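Local coordinates for protein putative Nitroreductase (Anabaena variabilis ATCC 29413, PDB 3EO7) that binds flavin mononucleotide and probably works as an oxidoreductase of the nitroreductase family, at residues A[251-256]-A[373-378]. Sequence-based numbering, arbitrary orientation.
Sequences CTALPS and DYFDLN
The hydroxyl of Thr252 supplies the hydrogen bond between segments 251-256 and 373-378: OG1 donates to the backbone O of Tyr374 over 2.9 Å, lying in the carbonyl plane and on a lone pair, with a C=O...donor angle of 140°. The backbone O of Phe375 is a close neighbour, 3.0 Å from Thr252 OG1, so the hydroxyl faces two successive carbonyl oxygens. With chi1 at 59°, OG1 lies between the backbone N and the carbonyl carbon of its own residue, while CG2, set beside the N, is turned to the side chain of Asp373. That methyl packs 3.8 Å from Asp373 CG, but the carboxylate spends its polar ends on a salt bridge to Arg206 and on the backbone N of Leu209. The ring of Phe375 turns its edge to segment 251-256; Thr252 O lies in the ring plane at that edge, 3.3 Å from Phe375 CD1, and Ala253 CB lies 4.2 Å from Phe375 CB. On helix 452-473, Tyr455 stacks on the Phe375 ring. A valine in place of Thr252 would probably leave the Tyr374 carbonyl without its hydroxyl donor. The Thr252 hydroxyl thus links the loop following strand 229-239 to the loop preceding strand 381-390, with apolar packing beside it; because the acceptor is a main-chain oxygen, this bond probably depends on the backbone path at Tyr374 rather than on its side chain.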
loop_
_atom_site.group_PDB
_atom_site.type_symbol
_atom_site.label_atom_id
_atom_site.label_comp_id
_atom_site.label_asym_id
_atom_site.label_seq_id
_atom_site.Cartn_x
_atom_site.Cartn_y
_atom_site.Cartn_z
ATOM N N CYS A 251 -4.027 -9.804 -15.571
ATOM C CA CYS A 251 -5.130 -9.820 -14.618
ATOM C C CYS A 251 -4.553 -9.680 -13.226
ATOM O O CYS A 251 -3.964 -10.611 -12.715
ATOM C CB CYS A 251 -5.846 -11.156 -14.739
ATOM S SG CYS A 251 -7.237 -11.370 -13.607
ATOM N N THR A 252 -4.742 -8.522 -12.612
ATOM C CA THR A 252 -4.157 -8.285 -11.306
ATOM C C THR A 252 -4.978 -8.775 -10.133
ATOM O O THR A 252 -4.502 -8.774 -9.006
ATOM C CB THR A 252 -3.956 -6.766 -11.113
ATOM O OG1 THR A 252 -5.227 -6.128 -11.230
ATOM C CG2 THR A 252 -3.017 -6.184 -12.189
ATOM N N ALA A 253 -6.245 -9.113 -10.372
ATOM C CA ALA A 253 -7.128 -9.467 -9.286
ATOM C C ALA A 253 -8.167 -10.480 -9.725
ATOM O O ALA A 253 -8.659 -10.424 -10.853
ATOM C CB ALA A 253 -7.838 -8.187 -8.768
ATOM N N LEU A 254 -8.498 -11.396 -8.832
ATOM C CA LEU A 254 -9.551 -12.373 -9.089
ATOM C C LEU A 254 -10.535 -12.341 -7.933
ATOM O O LEU A 254 -10.172 -12.014 -6.803
ATOM C CB LEU A 254 -8.961 -13.788 -9.202
ATOM C CG LEU A 254 -8.146 -14.129 -10.443
ATOM C CD1 LEU A 254 -7.576 -15.540 -10.272
ATOM C CD2 LEU A 254 -8.989 -13.965 -11.752
ATOM N N PRO A 255 -11.773 -12.744 -8.195
ATOM C CA PRO A 255 -12.761 -12.772 -7.137
ATOM C C PRO A 255 -12.664 -13.970 -6.217
ATOM O O PRO A 255 -12.237 -15.055 -6.624
ATOM C CB PRO A 255 -14.096 -12.842 -7.909
ATOM C CG PRO A 255 -13.777 -13.412 -9.168
ATOM C CD PRO A 255 -12.352 -13.132 -9.492
ATOM N N SER A 256 -13.042 -13.737 -4.975
ATOM C CA SER A 256 -13.302 -14.814 -4.014
ATOM C C SER A 256 -14.826 -14.980 -3.979
ATOM O O SER A 256 -15.562 -14.268 -4.658
ATOM C CB SER A 256 -12.800 -14.452 -2.619
ATOM O OG SER A 256 -13.636 -13.520 -1.957
ATOM N N ASP A 373 0.518 -1.371 -12.068
ATOM C CA ASP A 373 -0.562 -2.224 -11.674
ATOM C C ASP A 373 -1.119 -1.847 -10.295
ATOM O O ASP A 373 -0.361 -1.618 -9.328
ATOM C CB ASP A 373 -0.115 -3.688 -11.573
ATOM C CG ASP A 373 0.208 -4.307 -12.899
ATOM O OD1 ASP A 373 -0.175 -3.775 -13.974
ATOM O OD2 ASP A 373 0.789 -5.404 -12.868
ATOM N N TYR A 374 -2.444 -1.852 -10.243
ATOM C CA TYR A 374 -3.238 -1.824 -9.025
ATOM C C TYR A 374 -4.181 -3.023 -9.146
ATOM O O TYR A 374 -4.343 -3.607 -10.213
ATOM C CB TYR A 374 -4.078 -0.554 -8.939
ATOM C CG TYR A 374 -3.249 0.686 -8.658
ATOM C CD1 TYR A 374 -2.579 1.343 -9.677
ATOM C CD2 TYR A 374 -3.142 1.213 -7.376
ATOM C CE1 TYR A 374 -1.824 2.494 -9.415
ATOM C CE2 TYR A 374 -2.391 2.354 -7.127
ATOM C CZ TYR A 374 -1.738 2.983 -8.151
ATOM O OH TYR A 374 -0.986 4.108 -7.911
ATOM N N PHE A 375 -4.885 -3.342 -8.072
ATOM C CA PHE A 375 -5.872 -4.420 -8.104
ATOM C C PHE A 375 -7.089 -3.940 -8.869
ATOM O O PHE A 375 -7.457 -4.529 -9.906
ATOM C CB PHE A 375 -6.189 -4.916 -6.689
ATOM C CG PHE A 375 -5.011 -5.508 -6.014
ATOM C CD1 PHE A 375 -4.509 -6.728 -6.445
ATOM C CD2 PHE A 375 -4.385 -4.873 -4.954
ATOM C CE1 PHE A 375 -3.399 -7.282 -5.852
ATOM C CE2 PHE A 375 -3.269 -5.417 -4.369
ATOM C CZ PHE A 375 -2.786 -6.637 -4.799
ATOM N N ASP A 376 -7.715 -2.853 -8.409
ATOM C CA ASP A 376 -8.791 -2.238 -9.178
ATOM C C ASP A 376 -9.119 -0.844 -8.692
ATOM O O ASP A 376 -9.944 -0.667 -7.800
ATOM C CB ASP A 376 -10.059 -3.115 -9.197
ATOM C CG ASP A 376 -11.063 -2.655 -10.253
ATOM O OD1 ASP A 376 -10.883 -1.562 -10.795
ATOM O OD2 ASP A 376 -12.015 -3.395 -10.538
ATOM N N LEU A 377 -8.478 0.151 -9.283
ATOM C CA LEU A 377 -8.738 1.558 -8.923
ATOM C C LEU A 377 -10.125 2.045 -9.244
ATOM O O LEU A 377 -10.603 3.038 -8.665
ATOM C CB LEU A 377 -7.698 2.471 -9.530
ATOM C CG LEU A 377 -6.335 2.487 -8.865
ATOM C CD1 LEU A 377 -5.507 3.605 -9.477
ATOM C CD2 LEU A 377 -6.472 2.681 -7.354
ATOM N N ASN A 378 -10.824 1.332 -10.128
ATOM C CA ASN A 378 -12.190 1.707 -10.408
ATOM C C ASN A 378 -13.104 1.617 -9.187
ATOM O O ASN A 378 -14.187 2.167 -9.208
ATOM C CB ASN A 378 -12.765 0.882 -11.526
ATOM C CG ASN A 378 -12.090 1.165 -12.851
ATOM O OD1 ASN A 378 -11.837 2.329 -13.205
ATOM N ND2 ASN A 378 -11.795 0.105 -13.590
#